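Local coordinates for conserved hypothetical protein (PDB 2FB6), which is of unknown function but folds as a small single-chain alpha/beta domain built round a five-stranded parallel sheet, at residues Ile12-Asp17 with Ile44-Ala49; Lys40-Ile45 with Ser70-Glu75. One frame throughout, in Å; residues are numbered along the deposited sequence.

Contact 1: residues Ile12-Asp17 with Ile44-Ala49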
loop_
_atom_site.group_PDB
_atom_site.type_symbol
_atom_site.label_atom_id
_atom_site.label_comp_id
_atom_site.label_asym_id
_atom_site.label_seq_id
_atom_site.Cartn_x
_atom_site.Cartn_y
_atom_site.Cartn_z
ATOM N N ILE A 12 4.337 -4.239 0.126
ATOM C CA ILE A 12 4.626 -3.566 1.372
ATOM C C ILE A 12 3.364 -3.611 2.214
ATOM O O ILE A 12 2.321 -3.138 1.770
ATOM C CB ILE A 12 5.056 -2.098 1.141
ATOM C CG1 ILE A 12 6.350 -2.051 0.307
ATOM C CG2 ILE A 12 5.250 -1.372 2.497
ATOM C CD1 ILE A 12 6.705 -0.668 -0.225
ATOM N N LEU A 13 3.463 -4.193 3.411
ATOM C CA LEU A 13 2.384 -4.100 4.383
ATOM C C LEU A 13 2.632 -2.841 5.212
ATOM O O LEU A 13 3.543 -2.791 6.044
ATOM C CB LEU A 13 2.368 -5.347 5.260
ATOM C CG LEU A 13 1.339 -5.404 6.396
ATOM C CD1 LEU A 13 -0.101 -5.273 5.894
ATOM C CD2 LEU A 13 1.519 -6.688 7.179
ATOM N N TRP A 14 1.844 -1.808 4.944
ATOM C CA TRP A 14 2.038 -0.509 5.562
ATOM C C TRP A 14 1.089 -0.390 6.757
ATOM O O TRP A 14 -0.119 -0.200 6.592
ATOM C CB TRP A 14 1.769 0.566 4.502
ATOM C CG TRP A 14 1.752 1.975 4.980
ATOM C CD1 TRP A 14 2.059 2.439 6.234
ATOM C CD2 TRP A 14 1.443 3.122 4.191
ATOM N NE1 TRP A 14 1.912 3.814 6.274
ATOM C CE2 TRP A 14 1.545 4.258 5.031
ATOM C CE3 TRP A 14 1.092 3.305 2.845
ATOM C CZ2 TRP A 14 1.294 5.554 4.571
ATOM C CZ3 TRP A 14 0.823 4.606 2.386
ATOM C CH2 TRP A 14 0.929 5.709 3.249
ATOM N N THR A 15 1.648 -0.518 7.959
ATOM C CA THR A 15 0.864 -0.378 9.192
ATOM C C THR A 15 1.191 0.907 9.932
ATOM O O THR A 15 0.367 1.406 10.696
ATOM C CB THR A 15 1.082 -1.556 10.185
ATOM O OG1 THR A 15 2.385 -1.474 10.761
ATOM C CG2 THR A 15 0.890 -2.920 9.502
ATOM N N THR A 16 2.396 1.430 9.730
ATOM C CA THR A 16 2.879 2.536 10.571
ATOM C C THR A 16 2.185 3.864 10.285
ATOM O O THR A 16 1.797 4.145 9.141
ATOM C CB THR A 16 4.410 2.723 10.451
ATOM O OG1 THR A 16 4.832 3.679 11.430
ATOM C CG2 THR A 16 4.831 3.190 9.047
ATOM N N ASP A 17 2.046 4.685 11.327
ATOM C CA ASP A 17 1.640 6.066 11.118
ATOM C C ASP A 17 2.781 7.040 11.417
ATOM O O ASP A 17 2.541 8.233 11.577
ATOM C CB ASP A 17 0.367 6.419 11.908
ATOM C CG ASP A 17 0.536 6.282 13.410
ATOM O OD1 ASP A 17 1.658 6.015 13.897
ATOM O OD2 ASP A 17 -0.483 6.490 14.112
ATOM N N ILE A 44 0.855 -2.087 -2.283
ATOM C CA ILE A 44 0.926 -1.586 -0.915
ATOM C C ILE A 44 -0.395 -1.883 -0.230
ATOM O O ILE A 44 -1.449 -1.591 -0.781
ATOM C CB ILE A 44 1.229 -0.063 -0.873
ATOM C CG1 ILE A 44 2.588 0.229 -1.564
ATOM C CG2 ILE A 44 1.203 0.432 0.602
ATOM C CD1 ILE A 44 2.967 1.672 -1.626
ATOM N N ILE A 45 -0.314 -2.486 0.952
ATOM C CA ILE A 45 -1.497 -2.825 1.749
ATOM C C ILE A 45 -1.568 -1.852 2.927
ATOM O O ILE A 45 -0.661 -1.805 3.748
ATOM C CB ILE A 45 -1.415 -4.261 2.308
ATOM C CG1 ILE A 45 -1.183 -5.290 1.188
ATOM C CG2 ILE A 45 -2.675 -4.566 3.126
ATOM C CD1 ILE A 45 -0.713 -6.631 1.739
ATOM N N LEU A 46 -2.647 -1.080 2.984
ATOM C CA LEU A 46 -2.896 -0.171 4.100
ATOM C C LEU A 46 -3.717 -0.885 5.158
ATOM O O LEU A 46 -4.873 -1.228 4.926
ATOM C CB LEU A 46 -3.669 1.053 3.621
ATOM C CG LEU A 46 -2.874 2.098 2.858
ATOM C CD1 LEU A 46 -3.796 3.148 2.290
ATOM C CD2 LEU A 46 -1.880 2.738 3.799
ATOM N N TRP A 47 -3.137 -1.110 6.335
ATOM C CA TRP A 47 -3.834 -1.900 7.344
ATOM C C TRP A 47 -3.246 -1.555 8.698
ATOM O O TRP A 47 -2.067 -1.799 8.929
ATOM C CB TRP A 47 -3.612 -3.389 7.036
ATOM C CG TRP A 47 -4.505 -4.345 7.772
ATOM C CD1 TRP A 47 -5.237 -4.104 8.899
ATOM C CD2 TRP A 47 -4.715 -5.714 7.440
ATOM N NE1 TRP A 47 -5.901 -5.246 9.285
ATOM C CE2 TRP A 47 -5.606 -6.245 8.393
ATOM C CE3 TRP A 47 -4.258 -6.544 6.404
ATOM C CZ2 TRP A 47 -6.028 -7.581 8.364
ATOM C CZ3 TRP A 47 -4.692 -7.872 6.371
ATOM C CH2 TRP A 47 -5.563 -8.366 7.332
ATOM N N GLY A 48 -4.076 -1.020 9.596
ATOM C CA GLY A 48 -3.604 -0.602 10.928
ATOM C C GLY A 48 -3.628 0.903 11.088
ATOM O O GLY A 48 -4.467 1.569 10.494
ATOM N N ALA A 49 -2.698 1.440 11.884
ATOM C CA ALA A 49 -2.665 2.878 12.206
ATOM C C ALA A 49 -2.560 3.741 10.935
ATOM O O ALA A 49 -3.103 4.846 10.857
ATOM C CB ALA A 49 -1.515 3.161 13.175
HETATM O O HOH W 1 -2.838 6.871 12.876
#
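The indole of W14 meets L46 over one face and I44 at its edge. In the conformer given, CD2 of L46 lies over the six-membered ring, off centre toward the rim, a probable CH-pi contact. Its details are doubtful, since CD2 comes too near CE3. I44 brings its CG2 methyl to the ring edge, in the plane, 3.6 Å from W14 CE3. CG of W14 lies anti to the backbone N (chi1 173°), which stands the indole out from the sheet on the side that also carries I12, I44 and L46. W14 NE1 donates to T16 O at 2.9 Å, with a bent N-H...O angle of 135°. V22 and L26 of helix 19-36 and V54 of helix 49-56 pack on the same side chain. On the other face of the sheet, L13 CD1 reaches I45 CG2 at 3.8 Å and W47 CB at 4.1 Å.

The backbones pair as parallel strands, the two ends of a beta-alpha-beta unit joined through helix 19-36. I45 N donates to I12 O and W14 N to I45 O, both at 2.8 Å. W47, the first residue past its strand, gives its N-H to W14 O at 3.2 Å. Beyond it G48 has a positive phi of 111°, where a side chain would jam against the preceding carbonyl. A water closes the far end by donating to D17 OD2 and A49 O. The chemistry changes along the contact: apolar packing and direct backbone bonds in the strands, then a water bridge where the loops run on side by side.

Contact 2: residues Lys40-Ile45 with Ser70-Glu75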
loop_
_atom_site.group_PDB
_atom_site.type_symbol
_atom_site.label_atom_id
_atom_site.label_comp_id
_atom_site.label_asym_id
_atom_site.label_seq_id
_atom_site.Cartn_x
_atom_site.Cartn_y
_atom_site.Cartn_z
ATOM N N LYS A 40 8.925 -4.476 -11.126
ATOM C CA LYS A 40 7.909 -4.287 -12.162
ATOM C C LYS A 40 6.525 -4.072 -11.552
ATOM O O LYS A 40 5.698 -3.357 -12.116
ATOM C CB LYS A 40 7.908 -5.457 -13.144
ATOM C CG LYS A 40 9.199 -5.556 -13.925
ATOM C CD LYS A 40 9.149 -6.700 -14.945
ATOM C CE LYS A 40 10.503 -6.882 -15.631
ATOM N NZ LYS A 40 10.877 -5.655 -16.368
ATOM N N HIS A 41 6.293 -4.683 -10.392
ATOM C CA HIS A 41 4.987 -4.605 -9.714
ATOM C C HIS A 41 5.222 -4.263 -8.271
ATOM O O HIS A 41 6.062 -4.880 -7.642
ATOM C CB HIS A 41 4.264 -5.960 -9.803
ATOM C CG HIS A 41 4.134 -6.456 -11.208
ATOM N ND1 HIS A 41 4.974 -7.407 -11.742
ATOM C CD2 HIS A 41 3.301 -6.086 -12.206
ATOM C CE1 HIS A 41 4.653 -7.615 -13.009
ATOM N NE2 HIS A 41 3.640 -6.827 -13.312
ATOM N N ILE A 42 4.463 -3.292 -7.757
ATOM C CA ILE A 42 4.527 -2.960 -6.334
ATOM C C ILE A 42 3.108 -2.800 -5.829
ATOM O O ILE A 42 2.314 -2.034 -6.393
ATOM C CB ILE A 42 5.302 -1.658 -6.046
ATOM C CG1 ILE A 42 6.735 -1.721 -6.627
ATOM C CG2 ILE A 42 5.299 -1.372 -4.534
ATOM C CD1 ILE A 42 7.556 -0.488 -6.384
ATOM N N ASN A 43 2.785 -3.579 -4.806
ATOM C CA ASN A 43 1.489 -3.511 -4.149
ATOM C C ASN A 43 1.664 -3.056 -2.705
ATOM O O ASN A 43 2.511 -3.596 -1.989
ATOM C CB ASN A 43 0.826 -4.894 -4.154
ATOM C CG ASN A 43 -0.536 -4.892 -3.476
ATOM O OD1 ASN A 43 -0.773 -5.639 -2.518
ATOM N ND2 ASN A 43 -1.441 -4.060 -3.973
ATOM N N ILE A 44 0.855 -2.087 -2.283
ATOM C CA ILE A 44 0.926 -1.586 -0.915
ATOM C C ILE A 44 -0.395 -1.883 -0.230
ATOM O O ILE A 44 -1.449 -1.591 -0.781
ATOM C CB ILE A 44 1.229 -0.063 -0.873
ATOM C CG1 ILE A 44 2.588 0.229 -1.564
ATOM C CG2 ILE A 44 1.203 0.432 0.602
ATOM C CD1 ILE A 44 2.967 1.672 -1.626
ATOM N N ILE A 45 -0.314 -2.486 0.952
ATOM C CA ILE A 45 -1.497 -2.825 1.749
ATOM C C ILE A 45 -1.568 -1.852 2.927
ATOM O O ILE A 45 -0.661 -1.805 3.748
ATOM C CB ILE A 45 -1.415 -4.261 2.308
ATOM C CG1 ILE A 45 -1.183 -5.290 1.188
ATOM C CG2 ILE A 45 -2.675 -4.566 3.126
ATOM C CD1 ILE A 45 -0.713 -6.631 1.739
ATOM N N SER A 70 1.971 6.486 -10.638
ATOM C CA SER A 70 3.136 5.750 -11.149
ATOM C C SER A 70 2.818 4.284 -11.469
ATOM O O SER A 70 3.649 3.590 -12.042
ATOM C CB SER A 70 4.283 5.790 -10.136
ATOM O OG SER A 70 4.045 4.862 -9.089
ATOM N N GLY A 71 1.642 3.805 -11.070
ATOM C CA GLY A 71 1.267 2.417 -11.315
ATOM C C GLY A 71 1.449 1.472 -10.147
ATOM O O GLY A 71 1.228 0.266 -10.294
ATOM N N ILE A 72 1.869 2.000 -8.995
ATOM C CA ILE A 72 1.834 1.226 -7.751
ATOM C C ILE A 72 0.363 0.974 -7.412
ATOM O O ILE A 72 -0.461 1.878 -7.548
ATOM C CB ILE A 72 2.491 2.046 -6.624
ATOM C CG1 ILE A 72 3.994 2.178 -6.874
ATOM C CG2 ILE A 72 2.243 1.432 -5.228
ATOM C CD1 ILE A 72 4.650 3.317 -6.101
ATOM N N THR A 73 0.023 -0.254 -7.024
ATOM C CA THR A 73 -1.350 -0.543 -6.606
ATOM C C THR A 73 -1.432 -0.365 -5.091
ATOM O O THR A 73 -0.478 -0.659 -4.377
ATOM C CB THR A 73 -1.821 -1.963 -7.037
ATOM O OG1 THR A 73 -0.929 -2.951 -6.513
ATOM C CG2 THR A 73 -1.812 -2.091 -8.552
ATOM N N ILE A 74 -2.566 0.121 -4.601
ATOM C CA ILE A 74 -2.760 0.339 -3.159
ATOM C C ILE A 74 -4.143 -0.154 -2.772
ATOM O O ILE A 74 -5.115 0.203 -3.418
ATOM C CB ILE A 74 -2.609 1.827 -2.740
ATOM C CG1 ILE A 74 -1.297 2.401 -3.290
ATOM C CG2 ILE A 74 -2.651 1.925 -1.195
ATOM C CD1 ILE A 74 -1.068 3.862 -2.954
ATOM N N GLU A 75 -4.202 -1.015 -1.754
ATOM C CA GLU A 75 -5.459 -1.573 -1.273
ATOM C C GLU A 75 -5.495 -1.409 0.233
ATOM O O GLU A 75 -4.446 -1.405 0.878
ATOM C CB GLU A 75 -5.599 -3.044 -1.678
ATOM C CG GLU A 75 -4.397 -3.925 -1.291
ATOM C CD GLU A 75 -4.498 -5.364 -1.797
ATOM O OE1 GLU A 75 -5.543 -5.720 -2.381
ATOM O OE2 GLU A 75 -3.535 -6.134 -1.595
HETATM O O HOH W 2 2.573 -2.120 -9.754
#
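E75 reaches from its strand toward N43 and I45. Its CB leaves the sheet on the face shared with N43, T73 and I45. CG then stands between the backbone N and the carbonyl carbon (chi1 52°), 3.8 Å from I44 O. From there the chain is extended out to the carboxylate. OE2 lies 3.7 Å from I45 CG1, with the two side chains alongside each other. Y107 gives OE2 a hydrogen bond partner, and OE1 forms a salt bridge with R98. This buried carboxylate is therefore held at both oxygens. With an alanine in place of E75, R98 would probably lose its carboxylate mate and the Y107 hydroxyl its partner, with a gap opened beside I45.

The pairing belongs to the parallel sheet of an alpha/beta fold, with strand 41-46 next to strand 73-77. T73 N donates to I42 O, I44 N to T73 O, and E75 N to I44 O, all at 2.9 to 3.0 Å. On the opposite face the contact is apolar. I44 CD1 touches I72 CG2 at 3.7 Å, and I42 CB lies 4.1 Å from I72 CG1. M67 of helix 58-70 packs on both I44 and I72. That helix ends in a Schellman motif, with G71 at positive phi leading into the strand. One water bridges the start of the pairing, accepting from I42 N and donating to G71 O at 2.8 Å.

How the contacts relate
Contact 1 and contact 2 lie on the two edges of one strand, 41-46, and share I44 and I45. Their centres are about 13 Å apart. Together they join three neighbouring strands of the sheet, with 41-46 between 9-14 and 73-77. Further probable backbone hydrogen bonds run between the two contacts: I12 N to N43 O at 2.9 Å and L46 N to E75 O at 2.8 Å. In the conformer given, L46 CD1 packs on I74 CG2 at 3.9 Å. The apolar face runs on through I44, which meets W14 in contact 1 and I72 in contact 2. No active site is established. W47 of contact 1 touches C77, just beyond strand segment 73-75 of contact 2.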